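Local coordinates for protein CocE/NonD family hydrolase (Staphylococcus aureus subsp. aureus COL, PDB 3III) that probably hydrolyses ester or amide bonds as an alpha/beta-hydrolase of the CocE/NonD family, at residues Pro115-Val119 against Tyr319-Glu323; Gly161-Gly167 against His185-Pro191. All coordinates share one frame; numbering follows the deposited sequence.

Contact 1 of 2, residues Pro115-Val119 against Tyr319-Glu323; sequences PNDYV and YLKEE
The Tyr118 ring meets Leu320 and Lys321 in different ways. At the ring edge, near its plane, the Leu320 methyl CD1 lies 4.1 Å from Tyr118 CE1. Lys321 passes obliquely to the ring, with its CE 3.6 Å from Tyr118 CE2. Trp113 makes an edge-to-face contact with the same ring. This is loop-to-loop packing in the alpha/beta-hydrolase fold. The loop leading into strand 119-124 meets the loop that follows helix 306-319. Tyr118 OH is hydrogen-bonded to Asp317 of that helix, which helps to hold the far end of the ring. Lys321 CG lies 4.0 Å from Tyr118 OH, so the lysine chain runs close to this end. Pro68 of strand 67-74 touches both Tyr118 and Leu320.

Beyond CG the Lys321 chain is extended and reaches across to the backbone of 115-119. Its ammonium is drawn past the ring towards a main-chain carbonyl. Asp117 is close by, but its OD2 is 5.0 Å from Lys321 NZ and the two are not in contact. At that distance the Asp117 carboxylate may still favour the charged form of Lys321. The carboxylate instead has a salt bridge from OD1 to Lys63. The cross-loop bond is short: Lys321 NZ donates to Asn116 O at 2.6 Å, with a C=O...N angle of 168°.

Contact 2 of 2, residues Gly161-Gly167 against His185-Pro191; sequences GNIGTNG and HLKAMIP
Asn166 lies alongside Ile190, the two side chains pointing the same way, with Asn166 ND2 3.7 Å from Ile190 CD1. The amide is held by outside partners: OD1 bonds to Tyr303 and ND2 to Gln312. The contact is the parallel strand pair of a beta-alpha-beta unit, strand 162-168, helix 170-179 and strand 186-192, in the central sheet of the alpha/beta-hydrolase fold. In this family such a strand typically leads to the nucleophile elbow.

The pairing begins with Ile163 N bonded to His185 O and Lys187 N bonded to Ile163 O. It then shifts by one residue. Thr165 N donates to Ala188 O, and Ile190 N to Thr165 O. Lys187 and Ala188 together lie opposite Gly164, a beta bulge. A weak bond from Gly167 N to Ile190 O follows.

On the face turned to helices 140-154 and 170-179, Thr165 crosses Leu186 at about a right angle. Thr165 CG2 and Leu186 CD1 are 3.7 Å apart. Thr165 OG1 sits between the backbone N and the carbonyl carbon (chi1 56°), 3.6 Å from Met189 CB, and hydrogen-bonds to Gln175. Met189 is a selenomethionine.

At the start of the pair, the edge of the His185 ring meets Gly161 O, CD2 being 3.3 Å from that oxygen. Gly161 O is buried and has no polar partner. His185 ND1 bonds to Glu151. Lys187 bends at chi2 and chi4 and runs past Asn162, its CG 3.8 Å from Asn162 CB. Asn162 ND2 hydrogen-bonds to Leu320 O and Glu322 OE2. Lys187 NZ donates to Asn162 OD1 at 3.1 Å, 42° above the carbonyl plane.

In the fold
From the N terminus, the chain first reaches 115-119, which leads into strand 119-124. It then builds helix 140-154 and enters strand 162-168. Contact 2 closes a short loop by bringing back 185-191 after helix 170-179. The chain later adds strands 262-267 and 290-295 and helix 306-319 before 319-323 returns to 115-119. Contact 1 therefore closes a long loop that encloses contact 2, and the two do not cross. Their centres are about 11 Å apart. Leu320 and Glu322 join them, since Asn162 ND2 probably bonds to both Leu320 O and Glu322 OE2. The loop after helix 306-319 is thus probably tied to strand 162-168 of the central sheet.

Contact 1 of 2, residues Pro115-Val119 against Tyr319-Glu323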
# COMPACT_ATOMS: atom_id res chain seq x y z
N PRO A 115 -0.40 -8.09 27.01
CA PRO A 115 -0.42 -7.46 28.34
C PRO A 115 -1.61 -6.52 28.51
O PRO A 115 -2.00 -6.22 29.62
CB PRO A 115 0.86 -6.68 28.39
CG PRO A 115 1.76 -7.47 27.52
CD PRO A 115 0.91 -7.89 26.37
N ASN A 116 -2.18 -6.08 27.41
CA ASN A 116 -3.42 -5.26 27.45
C ASN A 116 -4.70 -6.14 27.44
O ASN A 116 -5.82 -5.65 27.17
CB ASN A 116 -3.42 -4.27 26.29
CG ASN A 116 -2.49 -3.11 26.51
OD1 ASN A 116 -1.48 -2.90 25.80
ND2 ASN A 116 -2.80 -2.36 27.49
N ASP A 117 -4.55 -7.43 27.77
CA ASP A 117 -5.66 -8.38 27.86
C ASP A 117 -6.40 -8.56 26.56
O ASP A 117 -7.65 -8.56 26.53
CB ASP A 117 -6.66 -8.00 28.98
CG ASP A 117 -5.96 -7.89 30.36
OD1 ASP A 117 -5.43 -8.93 30.74
OD2 ASP A 117 -5.93 -6.79 31.00
N TYR A 118 -5.62 -8.78 25.52
CA TYR A 118 -6.07 -9.28 24.23
C TYR A 118 -5.42 -10.65 24.00
O TYR A 118 -4.36 -10.98 24.58
CB TYR A 118 -5.64 -8.40 23.06
CG TYR A 118 -6.39 -7.14 22.90
CD1 TYR A 118 -7.43 -7.03 21.97
CD2 TYR A 118 -6.08 -6.02 23.69
CE1 TYR A 118 -8.13 -5.86 21.83
CE2 TYR A 118 -6.80 -4.82 23.54
CZ TYR A 118 -7.84 -4.77 22.64
OH TYR A 118 -8.52 -3.62 22.48
N VAL A 119 -6.04 -11.46 23.18
CA VAL A 119 -5.42 -12.65 22.63
C VAL A 119 -4.85 -12.26 21.24
O VAL A 119 -5.42 -11.44 20.55
CB VAL A 119 -6.41 -13.84 22.54
CG1 VAL A 119 -5.89 -14.97 21.60
CG2 VAL A 119 -6.74 -14.38 23.94
N TYR A 319 -14.23 -1.41 19.62
CA TYR A 319 -14.95 -2.41 18.81
C TYR A 319 -14.84 -3.84 19.34
O TYR A 319 -15.80 -4.60 19.17
CB TYR A 319 -14.61 -2.33 17.28
CG TYR A 319 -15.20 -1.10 16.67
CD1 TYR A 319 -16.57 -0.96 16.51
CD2 TYR A 319 -14.40 -0.01 16.39
CE1 TYR A 319 -17.12 0.19 16.04
CE2 TYR A 319 -14.93 1.15 15.91
CZ TYR A 319 -16.30 1.26 15.74
OH TYR A 319 -16.86 2.45 15.32
N LEU A 320 -13.70 -4.23 19.91
CA LEU A 320 -13.52 -5.59 20.37
C LEU A 320 -13.80 -5.74 21.87
O LEU A 320 -14.28 -6.79 22.28
CB LEU A 320 -12.12 -6.09 20.06
CG LEU A 320 -11.67 -6.00 18.61
CD1 LEU A 320 -10.22 -6.66 18.41
CD2 LEU A 320 -12.69 -6.72 17.67
N LYS A 321 -13.49 -4.72 22.68
CA LYS A 321 -13.81 -4.79 24.11
C LYS A 321 -15.17 -4.17 24.38
O LYS A 321 -15.70 -4.32 25.48
CB LYS A 321 -12.74 -4.09 24.98
CG LYS A 321 -11.42 -4.84 25.02
CD LYS A 321 -10.46 -4.28 26.01
CE LYS A 321 -9.22 -5.18 26.14
NZ LYS A 321 -8.27 -4.68 27.16
N GLU A 322 -15.74 -3.48 23.39
CA GLU A 322 -17.01 -2.77 23.58
C GLU A 322 -16.98 -1.76 24.71
O GLU A 322 -17.92 -1.60 25.47
CB GLU A 322 -18.17 -3.77 23.71
CG GLU A 322 -18.18 -4.71 22.52
CD GLU A 322 -19.34 -5.69 22.45
OE1 GLU A 322 -20.41 -5.41 22.99
OE2 GLU A 322 -19.21 -6.70 21.78
N GLU A 323 -15.86 -1.06 24.82
CA GLU A 323 -15.67 -0.04 25.83
C GLU A 323 -16.16 1.30 25.29
O GLU A 323 -16.00 1.62 24.09
CB GLU A 323 -14.19 -0.03 26.19
CG GLU A 323 -13.73 0.96 27.17
CD GLU A 323 -12.20 0.91 27.36
OE1 GLU A 323 -11.59 -0.20 27.24
OE2 GLU A 323 -11.64 2.00 27.56

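Contact 2 of 2, residues Gly161-Gly167 against His185-Pro191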
# COMPACT_ATOMS: atom_id res chain seq x y z
N GLY A 161 -15.58 -13.66 21.55
CA GLY A 161 -16.44 -13.67 20.36
C GLY A 161 -16.13 -12.58 19.33
O GLY A 161 -16.66 -12.64 18.22
N ASN A 162 -15.32 -11.58 19.68
CA ASN A 162 -15.01 -10.45 18.84
C ASN A 162 -13.57 -10.57 18.31
O ASN A 162 -12.57 -10.47 19.08
CB ASN A 162 -15.15 -9.11 19.60
CG ASN A 162 -16.54 -8.88 20.13
OD1 ASN A 162 -17.48 -9.52 19.69
ND2 ASN A 162 -16.68 -7.97 21.11
N ILE A 163 -13.47 -10.75 17.00
CA ILE A 163 -12.20 -10.81 16.32
C ILE A 163 -11.98 -9.52 15.52
O ILE A 163 -12.87 -9.02 14.82
CB ILE A 163 -12.13 -11.99 15.36
CG1 ILE A 163 -12.64 -13.33 15.96
CG2 ILE A 163 -10.76 -12.00 14.63
CD1 ILE A 163 -12.31 -13.73 17.31
N GLY A 164 -10.79 -8.98 15.67
CA GLY A 164 -10.33 -7.86 14.89
C GLY A 164 -9.02 -8.26 14.18
O GLY A 164 -8.06 -8.80 14.80
N THR A 165 -8.93 -7.94 12.91
CA THR A 165 -7.71 -8.21 12.16
C THR A 165 -6.82 -7.00 12.05
O THR A 165 -7.29 -5.85 12.13
CB THR A 165 -8.03 -8.75 10.77
OG1 THR A 165 -8.89 -7.84 10.10
CG2 THR A 165 -8.70 -10.16 10.84
N ASN A 166 -5.51 -7.24 11.92
CA ASN A 166 -4.54 -6.15 12.02
C ASN A 166 -3.23 -6.58 11.42
O ASN A 166 -2.79 -7.70 11.65
CB ASN A 166 -4.33 -5.86 13.51
CG ASN A 166 -3.52 -4.62 13.80
OD1 ASN A 166 -2.92 -3.99 12.93
ND2 ASN A 166 -3.48 -4.26 15.11
N GLY A 167 -2.57 -5.69 10.71
CA GLY A 167 -1.28 -6.01 10.16
C GLY A 167 -0.96 -5.22 8.89
O GLY A 167 -1.82 -4.54 8.35
N HIS A 185 -18.14 -12.85 12.96
CA HIS A 185 -17.38 -12.43 14.16
C HIS A 185 -16.20 -11.53 13.91
O HIS A 185 -15.46 -11.23 14.84
CB HIS A 185 -16.99 -13.68 14.97
CG HIS A 185 -18.19 -14.44 15.44
ND1 HIS A 185 -18.82 -15.38 14.65
CD2 HIS A 185 -18.93 -14.34 16.57
CE1 HIS A 185 -19.86 -15.87 15.32
NE2 HIS A 185 -19.95 -15.25 16.48
N LEU A 186 -16.00 -11.08 12.66
CA LEU A 186 -15.03 -10.04 12.37
C LEU A 186 -15.73 -8.72 12.74
O LEU A 186 -16.65 -8.27 12.04
CB LEU A 186 -14.62 -10.02 10.88
CG LEU A 186 -13.60 -8.93 10.50
CD1 LEU A 186 -12.27 -9.16 11.23
CD2 LEU A 186 -13.47 -8.79 8.96
N LYS A 187 -15.31 -8.13 13.85
CA LYS A 187 -15.95 -6.94 14.42
C LYS A 187 -15.19 -5.64 14.14
O LYS A 187 -15.73 -4.56 14.39
CB LYS A 187 -16.12 -7.08 15.94
CG LYS A 187 -16.95 -8.30 16.38
CD LYS A 187 -18.35 -8.29 15.80
CE LYS A 187 -19.22 -9.47 16.29
NZ LYS A 187 -19.78 -9.10 17.65
N ALA A 188 -13.96 -5.72 13.62
CA ALA A 188 -13.12 -4.54 13.34
C ALA A 188 -11.92 -4.96 12.49
O ALA A 188 -11.48 -6.13 12.58
CB ALA A 188 -12.65 -3.89 14.65
N MSE A 189 -11.35 -4.03 11.73
CA MSE A 189 -10.20 -4.34 10.89
C MSE A 189 -9.27 -3.15 10.78
O MSE A 189 -9.74 -1.98 10.73
CB MSE A 189 -10.65 -4.76 9.48
CG MSE A 189 -11.47 -3.71 8.80
SE MSE A 189 -12.30 -4.33 7.10
CE MSE A 189 -10.56 -4.67 6.11
N ILE A 190 -7.97 -3.44 10.74
CA ILE A 190 -6.92 -2.43 10.63
C ILE A 190 -5.98 -2.87 9.47
O ILE A 190 -4.91 -3.47 9.70
CB ILE A 190 -6.14 -2.26 11.93
CG1 ILE A 190 -7.08 -1.99 13.12
CG2 ILE A 190 -5.11 -1.10 11.81
CD1 ILE A 190 -6.33 -1.92 14.45
N PRO A 191 -6.42 -2.63 8.21
CA PRO A 191 -5.54 -2.89 7.09
C PRO A 191 -4.51 -1.75 7.02
O PRO A 191 -4.81 -0.65 6.51
CB PRO A 191 -6.48 -2.87 5.89
CG PRO A 191 -7.62 -1.98 6.34
CD PRO A 191 -7.81 -2.31 7.76